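PDB 3OI8: magnesium and cobalt efflux protein CorC from Neisseria meningitidis serogroup B, which probably takes part in magnesium and cobalt ion transport, this chain being the piece with its paired CBS domains, here with adenosine bound. Local coordinates for residues S36-R41 and K119-L124; H71-V76 and R132-I137; K91-Y96 and K106-P111. All blocks are in the same frame, centred on the assembly; numbering follows the deposited sequence.

Contact 1 (S36-R41 and K119-L124); sequences SDLEVR and KSLTAL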
loop_
_atom_site.group_PDB
_atom_site.type_symbol
_atom_site.label_atom_id
_atom_site.label_comp_id
_atom_site.label_asym_id
_atom_site.label_seq_id
_atom_site.Cartn_x
_atom_site.Cartn_y
_atom_site.Cartn_z
ATOM N N SER A 36 4.241 -9.483 14.628
ATOM C CA SER A 36 5.344 -10.437 14.514
ATOM C C SER A 36 4.888 -11.863 14.787
ATOM O O SER A 36 5.606 -12.818 14.496
ATOM C CB SER A 36 6.458 -10.074 15.499
ATOM O OG SER A 36 6.110 -10.482 16.815
ATOM N N ASP A 37 3.705 -12.001 15.372
ATOM C CA ASP A 37 3.168 -13.321 15.676
ATOM C C ASP A 37 2.296 -13.871 14.544
ATOM O O ASP A 37 1.837 -15.018 14.604
ATOM C CB ASP A 37 2.357 -13.281 16.975
ATOM C CG ASP A 37 1.783 -14.636 17.337
ATOM O OD1 ASP A 37 2.569 -15.607 17.412
ATOM O OD2 ASP A 37 0.548 -14.732 17.534
ATOM N N LEU A 38 2.082 -13.067 13.506
ATOM C CA LEU A 38 1.095 -13.422 12.495
ATOM C C LEU A 38 1.715 -14.084 11.275
ATOM O O LEU A 38 2.869 -13.816 10.909
ATOM C CB LEU A 38 0.325 -12.183 12.056
ATOM C CG LEU A 38 -0.444 -11.368 13.091
ATOM C CD1 LEU A 38 -1.007 -10.127 12.405
ATOM C CD2 LEU A 38 -1.557 -12.186 13.725
ATOM N N GLU A 39 0.923 -14.928 10.630
ATOM C CA GLU A 39 1.353 -15.601 9.421
ATOM C C GLU A 39 0.409 -15.258 8.271
ATOM O O GLU A 39 -0.662 -14.687 8.484
ATOM C CB GLU A 39 1.384 -17.121 9.647
ATOM C CG GLU A 39 2.231 -17.547 10.839
ATOM C CD GLU A 39 2.315 -19.058 10.999
ATOM O OE1 GLU A 39 1.269 -19.734 10.869
ATOM O OE2 GLU A 39 3.431 -19.568 11.255
ATOM N N VAL A 40 0.813 -15.614 7.057
ATOM C CA VAL A 40 -0.030 -15.404 5.879
ATOM C C VAL A 40 -1.451 -15.888 6.138
ATOM O O VAL A 40 -2.405 -15.205 5.804
ATOM C CB VAL A 40 0.567 -16.101 4.638
ATOM C CG1 VAL A 40 -0.459 -16.174 3.518
ATOM C CG2 VAL A 40 1.824 -15.366 4.177
ATOM N N ARG A 41 -1.577 -17.058 6.769
ATOM C CA ARG A 41 -2.872 -17.623 7.162
ATOM C C ARG A 41 -3.812 -16.600 7.765
ATOM O O ARG A 41 -5.022 -16.632 7.528
ATOM C CB ARG A 41 -2.682 -18.702 8.231
ATOM C CG ARG A 41 -2.227 -20.029 7.727
ATOM C CD ARG A 41 -2.567 -21.128 8.726
ATOM N NE ARG A 41 -1.905 -22.371 8.359
ATOM C CZ ARG A 41 -0.642 -22.636 8.666
ATOM N NH1 ARG A 41 0.065 -21.744 9.346
ATOM N NH2 ARG A 41 -0.086 -23.784 8.298
ATOM N N LYS A 119 4.084 -18.740 6.222
ATOM C CA LYS A 119 5.056 -17.663 6.120
ATOM C C LYS A 119 4.715 -16.481 7.044
ATOM O O LYS A 119 3.558 -16.064 7.135
ATOM C CB LYS A 119 5.169 -17.207 4.667
ATOM C CG LYS A 119 6.178 -16.085 4.469
ATOM C CD LYS A 119 6.048 -15.510 3.083
ATOM C CE LYS A 119 7.138 -16.024 2.188
ATOM N NZ LYS A 119 8.447 -15.431 2.540
ATOM N N SER A 120 5.718 -15.942 7.732
ATOM C CA SER A 120 5.475 -14.819 8.640
ATOM C C SER A 120 5.080 -13.569 7.865
ATOM O O SER A 120 5.619 -13.305 6.794
ATOM C CB SER A 120 6.715 -14.527 9.496
ATOM O OG SER A 120 7.666 -13.761 8.776
ATOM N N LEU A 121 4.136 -12.806 8.407
ATOM C CA LEU A 121 3.748 -11.543 7.797
ATOM C C LEU A 121 4.897 -10.544 7.734
ATOM O O LEU A 121 4.963 -9.736 6.804
ATOM C CB LEU A 121 2.546 -10.923 8.507
ATOM C CG LEU A 121 1.186 -11.598 8.346
ATOM C CD1 LEU A 121 0.094 -10.686 8.886
ATOM C CD2 LEU A 121 0.912 -11.949 6.890
ATOM N N THR A 122 5.802 -10.586 8.717
ATOM C CA THR A 122 6.985 -9.723 8.673
ATOM C C THR A 122 7.861 -10.038 7.460
ATOM O O THR A 122 8.358 -9.129 6.802
ATOM C CB THR A 122 7.848 -9.834 9.950
ATOM O OG1 THR A 122 8.129 -11.214 10.213
ATOM C CG2 THR A 122 7.127 -9.226 11.144
ATOM N N ALA A 123 8.052 -11.322 7.158
ATOM C CA ALA A 123 8.802 -11.694 5.945
ATOM C C ALA A 123 8.041 -11.294 4.687
ATOM O O ALA A 123 8.624 -10.812 3.714
ATOM C CB ALA A 123 9.084 -13.201 5.915
ATOM N N LEU A 124 6.735 -11.534 4.691
ATOM C CA LEU A 124 5.929 -11.166 3.533
ATOM C C LEU A 124 6.021 -9.664 3.305
ATOM O O LEU A 124 6.207 -9.207 2.172
ATOM C CB LEU A 124 4.473 -11.589 3.717
ATOM C CG LEU A 124 3.567 -11.391 2.497
ATOM C CD1 LEU A 124 4.100 -12.118 1.262
ATOM C CD2 LEU A 124 2.175 -11.873 2.829
HETATM O O HOH W 1 4.744 -11.859 11.392
#
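Leu121 N donates to Leu38 O at 3.0 Å, nearly straight, and Val40 N to Lys119 O at 2.8 Å; within 36-41 itself, the flat Arg41 guanidinium has the Glu39 carboxylate at its edge, in plane, with Arg41 NH1 and Glu39 OE1 2.8 Å apart, and Arg41 NE forms a further salt bridge with Glu117. The two backbone bonds flank the one bridge between Glu39 and Ser120, joining the linker after helix 23-35 to the start of helix 121-130 in the second CBS domain. Beside these bonds the side chains pack: Leu121 CD1 sits against Leu38 CB at 3.5 Å, its CD2 reaches Glu39 O, and the Val40 and Leu124 side chains cross at about a right angle, Val40 CG2 and Leu124 CD2 3.8 Å apart, with Val149 of strand 145-150 touching both. Ser120 is the N-cap: with chi1 at 81°, its OG turns back to accept from Ala123 N at 3.0 Å. A water donates to Leu38 O and accepts from Thr122 N. The first turn of the helix thus has its N-H groups answered by the cap, the water and Leu38 O, a carbonyl that takes two donors and is probably polarised by the helix N terminus.

Contact 2 (H71-V76 and R132-I137); sequences HSRFPV and RNHMAI. With ADN (adenosine), chain C; ADN (adenosine), chain F.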
loop_
_atom_site.group_PDB
_atom_site.type_symbol
_atom_site.label_atom_id
_atom_site.label_comp_id
_atom_site.label_asym_id
_atom_site.label_seq_id
_atom_site.Cartn_x
_atom_site.Cartn_y
_atom_site.Cartn_z
ATOM N N HIS A 71 -11.385 -3.784 -7.142
ATOM C CA HIS A 71 -10.034 -4.178 -6.718
ATOM C C HIS A 71 -9.010 -3.631 -7.695
ATOM O O HIS A 71 -9.340 -3.286 -8.840
ATOM C CB HIS A 71 -9.862 -5.706 -6.639
ATOM C CG HIS A 71 -10.850 -6.397 -5.754
ATOM N ND1 HIS A 71 -11.040 -6.052 -4.432
ATOM C CD2 HIS A 71 -11.682 -7.441 -5.993
ATOM C CE1 HIS A 71 -11.962 -6.838 -3.904
ATOM N NE2 HIS A 71 -12.367 -7.688 -4.831
ATOM N N SER A 72 -7.754 -3.590 -7.264
ATOM C CA SER A 72 -6.675 -3.126 -8.130
ATOM C C SER A 72 -5.945 -4.254 -8.848
ATOM O O SER A 72 -5.417 -4.050 -9.945
ATOM C CB SER A 72 -5.667 -2.290 -7.327
ATOM O OG SER A 72 -6.275 -1.103 -6.841
ATOM N N ARG A 73 -5.895 -5.431 -8.218
ATOM C CA ARG A 73 -5.178 -6.590 -8.778
ATOM C C ARG A 73 -6.044 -7.840 -8.718
ATOM O O ARG A 73 -6.807 -8.007 -7.771
ATOM C CB ARG A 73 -3.874 -6.818 -8.011
ATOM C CG ARG A 73 -2.742 -5.936 -8.507
ATOM C CD ARG A 73 -1.798 -5.561 -7.415
ATOM N NE ARG A 73 -2.477 -4.771 -6.398
ATOM C CZ ARG A 73 -2.283 -3.473 -6.199
ATOM N NH1 ARG A 73 -2.958 -2.850 -5.247
ATOM N NH2 ARG A 73 -1.412 -2.801 -6.943
ATOM N N PHE A 74 -5.918 -8.701 -9.733
ATOM C CA PHE A 74 -6.750 -9.903 -9.878
ATOM C C PHE A 74 -5.923 -11.097 -10.360
ATOM O O PHE A 74 -5.228 -10.999 -11.377
ATOM C CB PHE A 74 -7.841 -9.648 -10.926
ATOM C CG PHE A 74 -8.742 -8.487 -10.602
ATOM C CD1 PHE A 74 -10.002 -8.701 -10.071
ATOM C CD2 PHE A 74 -8.329 -7.191 -10.833
ATOM C CE1 PHE A 74 -10.844 -7.638 -9.771
ATOM C CE2 PHE A 74 -9.158 -6.121 -10.525
ATOM C CZ PHE A 74 -10.413 -6.342 -9.991
ATOM N N PRO A 75 -6.005 -12.229 -9.646
ATOM C CA PRO A 75 -5.434 -13.474 -10.181
ATOM C C PRO A 75 -6.139 -13.809 -11.486
ATOM O O PRO A 75 -7.344 -13.612 -11.590
ATOM C CB PRO A 75 -5.845 -14.534 -9.145
ATOM C CG PRO A 75 -6.170 -13.755 -7.892
ATOM C CD PRO A 75 -6.699 -12.430 -8.357
ATOM N N VAL A 76 -5.412 -14.325 -12.461
ATOM C CA VAL A 76 -6.036 -14.770 -13.702
ATOM C C VAL A 76 -5.915 -16.292 -13.737
ATOM O O VAL A 76 -4.828 -16.819 -13.503
ATOM C CB VAL A 76 -5.358 -14.150 -14.928
ATOM C CG1 VAL A 76 -5.893 -14.791 -16.227
ATOM C CG2 VAL A 76 -5.596 -12.620 -14.957
ATOM N N ARG A 132 8.452 -4.633 -4.888
ATOM C CA ARG A 132 7.384 -3.727 -5.299
ATOM C C ARG A 132 6.161 -4.559 -5.654
ATOM O O ARG A 132 5.457 -4.280 -6.623
ATOM C CB ARG A 132 7.817 -2.882 -6.496
ATOM C CG ARG A 132 8.766 -1.746 -6.153
ATOM C CD ARG A 132 8.080 -0.702 -5.292
ATOM N NE ARG A 132 8.786 0.573 -5.343
ATOM C CZ ARG A 132 8.658 1.453 -6.331
ATOM N NH1 ARG A 132 7.853 1.193 -7.352
ATOM N NH2 ARG A 132 9.337 2.591 -6.299
ATOM N N ASN A 133 5.941 -5.603 -4.863
ATOM C CA ASN A 133 4.825 -6.513 -5.048
ATOM C C ASN A 133 3.659 -6.040 -4.192
ATOM O O ASN A 133 3.872 -5.373 -3.167
ATOM C CB ASN A 133 5.231 -7.931 -4.617
ATOM C CG ASN A 133 4.525 -8.991 -5.414
ATOM O OD1 ASN A 133 4.256 -8.793 -6.602
ATOM N ND2 ASN A 133 4.200 -10.122 -4.774
ATOM N N HIS A 134 2.437 -6.380 -4.604
ATOM C CA HIS A 134 1.243 -6.027 -3.828
ATOM C C HIS A 134 0.354 -7.220 -3.475
ATOM O O HIS A 134 -0.455 -7.152 -2.550
ATOM C CB HIS A 134 0.412 -4.989 -4.579
ATOM C CG HIS A 134 1.004 -3.619 -4.546
ATOM N ND1 HIS A 134 1.700 -3.082 -5.607
ATOM C CD2 HIS A 134 1.029 -2.684 -3.565
ATOM C CE1 HIS A 134 2.122 -1.872 -5.285
ATOM N NE2 HIS A 134 1.727 -1.606 -4.052
HETATM N N MSE A 135 0.498 -8.304 -4.222
HETATM C CA MSE A 135 -0.352 -9.470 -4.004
HETATM C C MSE A 135 0.463 -10.745 -4.170
HETATM O O MSE A 135 1.368 -10.808 -5.003
HETATM C CB MSE A 135 -1.557 -9.437 -4.964
HETATM C CG MSE A 135 -2.334 -10.749 -5.107
HETATM SE SE MSE A 135 -3.859 -10.599 -6.350
HETATM C CE MSE A 135 -5.020 -9.452 -5.267
ATOM N N ALA A 136 0.168 -11.744 -3.350
ATOM C CA ALA A 136 0.748 -13.064 -3.555
ATOM C C ALA A 136 -0.373 -14.090 -3.529
ATOM O O ALA A 136 -1.441 -13.850 -2.960
ATOM C CB ALA A 136 1.767 -13.383 -2.491
ATOM N N ILE A 137 -0.121 -15.232 -4.147
ATOM C CA ILE A 137 -1.080 -16.327 -4.133
ATOM C C ILE A 137 -0.605 -17.306 -3.073
ATOM O O ILE A 137 0.567 -17.685 -3.058
ATOM C CB ILE A 137 -1.115 -17.036 -5.493
ATOM C CG1 ILE A 137 -1.493 -16.047 -6.616
ATOM C CG2 ILE A 137 -2.013 -18.285 -5.414
ATOM C CD1 ILE A 137 -2.863 -15.408 -6.471
HETATM O "O5'" ADN C . -9.971 -4.255 -2.559
HETATM C "C5'" ADN C . -10.425 -3.886 -1.282
HETATM C "C4'" ADN C . -10.234 -5.069 -0.285
HETATM O "O4'" ADN C . -10.720 -6.311 -0.877
HETATM C "C3'" ADN C . -8.744 -5.267 0.067
HETATM O "O3'" ADN C . -8.482 -4.731 1.336
HETATM C "C2'" ADN C . -8.540 -6.762 0.072
HETATM O "O2'" ADN C . -8.731 -7.277 1.370
HETATM C "C1'" ADN C . -9.654 -7.312 -0.819
HETATM N N9 ADN C . -9.175 -7.615 -2.166
HETATM C C8 ADN C . -8.243 -6.777 -3.029
HETATM N N7 ADN C . -8.091 -7.485 -4.349
HETATM C C5 ADN C . -8.945 -8.763 -4.299
HETATM C C6 ADN C . -9.202 -9.890 -5.346
HETATM N N6 ADN C . -8.596 -9.795 -6.674
HETATM N N1 ADN C . -10.080 -11.004 -5.008
HETATM C C2 ADN C . -10.751 -11.078 -3.644
HETATM N N3 ADN C . -10.502 -9.971 -2.618
HETATM C C4 ADN C . -9.608 -8.836 -2.960
HETATM O "O5'" ADN F . 5.156 4.151 -5.722
HETATM C "C5'" ADN F . 6.526 4.279 -6.008
HETATM C "C4'" ADN F . 7.058 5.637 -5.458
HETATM O "O4'" ADN F . 6.454 6.749 -6.182
HETATM C "C3'" ADN F . 6.716 5.817 -3.960
HETATM O "O3'" ADN F . 7.819 6.356 -3.280
HETATM C "C2'" ADN F . 5.597 6.822 -3.934
HETATM O "O2'" ADN F . 5.698 7.674 -2.814
HETATM C "C1'" ADN F . 5.882 7.650 -5.185
HETATM N N9 ADN F . 4.628 8.178 -5.689
HETATM C C8 ADN F . 3.231 7.596 -5.535
HETATM N N7 ADN F . 2.279 8.530 -6.234
HETATM C C5 ADN F . 3.110 9.679 -6.825
HETATM C C6 ADN F . 2.728 10.938 -7.648
HETATM N N6 ADN F . 1.340 11.194 -8.015
HETATM N N1 ADN F . 3.774 11.860 -8.061
HETATM C C2 ADN F . 5.232 11.623 -7.707
HETATM N N3 ADN F . 5.608 10.387 -6.901
HETATM C C4 ADN F . 4.547 9.453 -6.479
#
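Bends at chi2 and chi3 (-63°) swing the Arg73 guanidinium over the His134 ring, and a bend in Met135 (chi3 -70°) brings its CE to 3.4 Å from Arg73 O. Met135 is modelled as selenomethionine. These residues lie where the two CBS domains of the pair face each other: strand 73-77 belongs to one sheet and strand 135-139 to the other, and side chains rather than backbone bonds fill the gap between them. The Arg73 group stacks on His134 with planes 21° apart and centres 4.2 Å from each other; Ser72 CB lies on its opposite face. His134 NE2 is bonded to Glu152 of the second subunit, which ties the stack into the dimer. Deeper in, Pro75 CD rests on Met135 SE at 3.9 Å and Pro75 CG on Ile137 CD1, with Leu148 touching both Pro75 and Met135.
The same interface makes the adenosine pocket. The His71 ring lies flat on the adenine, C5 over its centre, while His71 ND1 shares a hydrogen bond with O5' of the ribose at 2.8 Å; Asn51 OD1, bonded to His71 NE2, holds the ring's rotation. Asp153 and the backbone N of Asn51 also bind the nucleoside. The exocyclic amine of the base is read by the strand itself: adenosine N6 donates to Arg73 O at 2.8 Å.

Contact 3 (K91-Y96 and K106-P111); sequences KDLLKY and KSILRP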
loop_
_atom_site.group_PDB
_atom_site.type_symbol
_atom_site.label_atom_id
_atom_site.label_comp_id
_atom_site.label_asym_id
_atom_site.label_seq_id
_atom_site.Cartn_x
_atom_site.Cartn_y
_atom_site.Cartn_z
ATOM N N LYS A 91 -4.935 -1.217 -13.730
ATOM C CA LYS A 91 -4.486 -0.064 -14.501
ATOM C C LYS A 91 -3.665 -0.432 -15.735
ATOM O O LYS A 91 -3.387 0.423 -16.566
ATOM C CB LYS A 91 -3.722 0.925 -13.625
ATOM C CG LYS A 91 -2.399 0.438 -13.076
ATOM C CD LYS A 91 -1.808 1.510 -12.147
ATOM C CE LYS A 91 -0.565 1.025 -11.401
ATOM N NZ LYS A 91 0.636 0.924 -12.283
ATOM N N ASP A 92 -3.272 -1.696 -15.860
ATOM C CA ASP A 92 -2.609 -2.140 -17.087
ATOM C C ASP A 92 -3.614 -2.240 -18.230
ATOM O O ASP A 92 -3.239 -2.216 -19.406
ATOM C CB ASP A 92 -1.843 -3.459 -16.862
ATOM C CG ASP A 92 -0.574 -3.251 -16.041
ATOM O OD1 ASP A 92 -0.114 -2.090 -15.969
ATOM O OD2 ASP A 92 -0.036 -4.225 -15.463
ATOM N N LEU A 93 -4.899 -2.327 -17.885
ATOM C CA LEU A 93 -5.950 -2.360 -18.896
ATOM C C LEU A 93 -6.023 -1.042 -19.696
ATOM O O LEU A 93 -6.515 -1.021 -20.825
ATOM C CB LEU A 93 -7.312 -2.645 -18.259
ATOM C CG LEU A 93 -7.605 -4.077 -17.788
ATOM C CD1 LEU A 93 -8.922 -4.088 -17.028
ATOM C CD2 LEU A 93 -7.670 -5.025 -18.980
ATOM N N LEU A 94 -5.525 0.042 -19.118
ATOM C CA LEU A 94 -5.631 1.346 -19.765
ATOM C C LEU A 94 -4.778 1.391 -21.029
ATOM O O LEU A 94 -4.935 2.277 -21.867
ATOM C CB LEU A 94 -5.198 2.455 -18.814
ATOM C CG LEU A 94 -6.076 2.701 -17.589
ATOM C CD1 LEU A 94 -5.403 3.725 -16.693
ATOM C CD2 LEU A 94 -7.465 3.166 -18.001
ATOM N N LYS A 95 -3.854 0.446 -21.152
ATOM C CA LYS A 95 -3.048 0.343 -22.365
ATOM C C LYS A 95 -3.940 0.117 -23.586
ATOM O O LYS A 95 -3.517 0.321 -24.725
ATOM C CB LYS A 95 -2.029 -0.802 -22.238
ATOM C CG LYS A 95 -1.002 -0.601 -21.123
ATOM C CD LYS A 95 -0.038 -1.783 -21.018
ATOM C CE LYS A 95 0.808 -1.715 -19.746
ATOM N NZ LYS A 95 1.434 -3.036 -19.394
ATOM N N TYR A 96 -5.173 -0.321 -23.351
ATOM C CA TYR A 96 -6.064 -0.655 -24.456
ATOM C C TYR A 96 -7.242 0.304 -24.541
ATOM O O TYR A 96 -8.253 -0.003 -25.156
ATOM C CB TYR A 96 -6.558 -2.100 -24.335
ATOM C CG TYR A 96 -5.477 -3.112 -24.579
ATOM C CD1 TYR A 96 -4.939 -3.283 -25.851
ATOM C CD2 TYR A 96 -4.987 -3.901 -23.540
ATOM C CE1 TYR A 96 -3.939 -4.213 -26.078
ATOM C CE2 TYR A 96 -3.986 -4.826 -23.754
ATOM C CZ TYR A 96 -3.471 -4.983 -25.026
ATOM O OH TYR A 96 -2.483 -5.917 -25.250
ATOM N N LYS A 106 -2.517 -11.913 -22.316
ATOM C CA LYS A 106 -1.144 -12.384 -22.075
ATOM C C LYS A 106 -0.090 -11.288 -22.280
ATOM O O LYS A 106 1.018 -11.374 -21.736
ATOM C CB LYS A 106 -0.796 -13.570 -22.972
ATOM C CG LYS A 106 -1.706 -14.777 -22.814
ATOM C CD LYS A 106 -1.281 -15.685 -21.672
ATOM C CE LYS A 106 -2.190 -16.917 -21.604
ATOM N NZ LYS A 106 -2.332 -17.572 -22.944
ATOM N N SER A 107 -0.421 -10.267 -23.068
ATOM C CA SER A 107 0.504 -9.134 -23.248
ATOM C C SER A 107 0.704 -8.284 -21.989
ATOM O O SER A 107 1.700 -7.560 -21.881
ATOM C CB SER A 107 0.050 -8.217 -24.398
ATOM O OG SER A 107 0.120 -8.920 -25.635
ATOM N N ILE A 108 -0.245 -8.334 -21.057
ATOM C CA ILE A 108 -0.166 -7.471 -19.865
ATOM C C ILE A 108 -0.169 -8.258 -18.556
ATOM O O ILE A 108 -0.055 -7.684 -17.482
ATOM C CB ILE A 108 -1.305 -6.387 -19.809
ATOM C CG1 ILE A 108 -2.690 -7.040 -19.790
ATOM C CG2 ILE A 108 -1.187 -5.353 -20.957
ATOM C CD1 ILE A 108 -3.831 -6.037 -19.686
ATOM N N LEU A 109 -0.319 -9.572 -18.650
ATOM C CA LEU A 109 -0.354 -10.415 -17.467
ATOM C C LEU A 109 1.016 -10.461 -16.806
ATOM O O LEU A 109 2.035 -10.672 -17.470
ATOM C CB LEU A 109 -0.753 -11.836 -17.867
ATOM C CG LEU A 109 -1.095 -12.807 -16.748
ATOM C CD1 LEU A 109 -2.377 -12.346 -16.079
ATOM C CD2 LEU A 109 -1.248 -14.205 -17.323
ATOM N N ARG A 110 1.046 -10.280 -15.494
ATOM C CA ARG A 110 2.297 -10.418 -14.764
ATOM C C ARG A 110 2.336 -11.774 -14.079
ATOM O O ARG A 110 1.287 -12.329 -13.762
ATOM C CB ARG A 110 2.422 -9.306 -13.738
ATOM C CG ARG A 110 2.407 -7.901 -14.362
ATOM C CD ARG A 110 2.147 -6.854 -13.308
ATOM N NE ARG A 110 1.904 -5.526 -13.869
ATOM C CZ ARG A 110 2.494 -4.418 -13.426
ATOM N NH1 ARG A 110 3.369 -4.487 -12.431
ATOM N NH2 ARG A 110 2.212 -3.244 -13.975
ATOM N N PRO A 111 3.548 -12.308 -13.847
ATOM C CA PRO A 111 3.712 -13.584 -13.132
ATOM C C PRO A 111 3.236 -13.477 -11.682
ATOM O O PRO A 111 3.363 -12.427 -11.065
ATOM C CB PRO A 111 5.225 -13.826 -13.173
ATOM C CG PRO A 111 5.834 -12.493 -13.497
ATOM C CD PRO A 111 4.832 -11.763 -14.321
HETATM O O HOH W 2 -1.153 -6.448 -15.313
#
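Asp92 and Arg110 form a side-on salt bridge in which two nitrogens grip a single oxygen: Arg110 NE lies 2.8 Å from Asp92 OD2, and Arg110 NH2 uses the syn lone pair of that same OD2 at 2.9 Å. The carboxylate and guanidinium planes are only 14° apart, and a further, weak bond runs from NH2 to OD1. This bridge joins the 3-10 turn 91-95, which follows strand 84-89 of the first CBS domain, to Arg110, just after helix 105-108, in the second. Arg110 is extended from CG to NE, which carries its charge across to the turn. A water bridges Asp92 OD2 and Ile108 O, donating to both, though its distance to OD2 is short.
Beside the polar group sits Ile108, which makes most of the apolar contacts here. Its chi1 of 60° leaves CD1 against Leu93 CD2 at 4.0 Å and CG2 touching Lys95 CD at 3.8 Å and also Tyr96 CE2. The Tyr96 ring, approached obliquely by Ile108, packs edge-to-face with Phe103, and its OH reaches Ser107 CB.
Further out, Leu88 of strand 84-89 touches both Leu93 and Ile108, and helix 59-69 lies on Leu93 and Tyr96. The turn also meets the second subunit, where Leu94 packs on its counterpart Leu94 and Lys91 NZ bonds to Ala70 O. The cluster of lysine and arginine charge probably keeps Asp92 ionised; Lys95 NZ adds a long ion pair, 3.9 Å from Asp92 OD1.

From the N terminus the chain runs through two helices into 36-41, where contact 1 opens a loop that closes only at 119-124, tying the linker to helix 121-130. Within it, 71-76 opens contact 2, which closes beyond, at 132-137, so these two loops cross; contact 2 joins the sheets holding strands 73-77 and 135-139. Contact 3, with just nine residues between its segments, is nested inside both and ties the 3-10 turn 91-95 to helix 105-108 and the residues after it. Contacts 2 and 3 touch through Val76 CG2 and Leu109 CD1, 3.4 Å apart, whereas contacts 1 and 3 lie on opposite sides of the chain's centre. All three reach the second subunit.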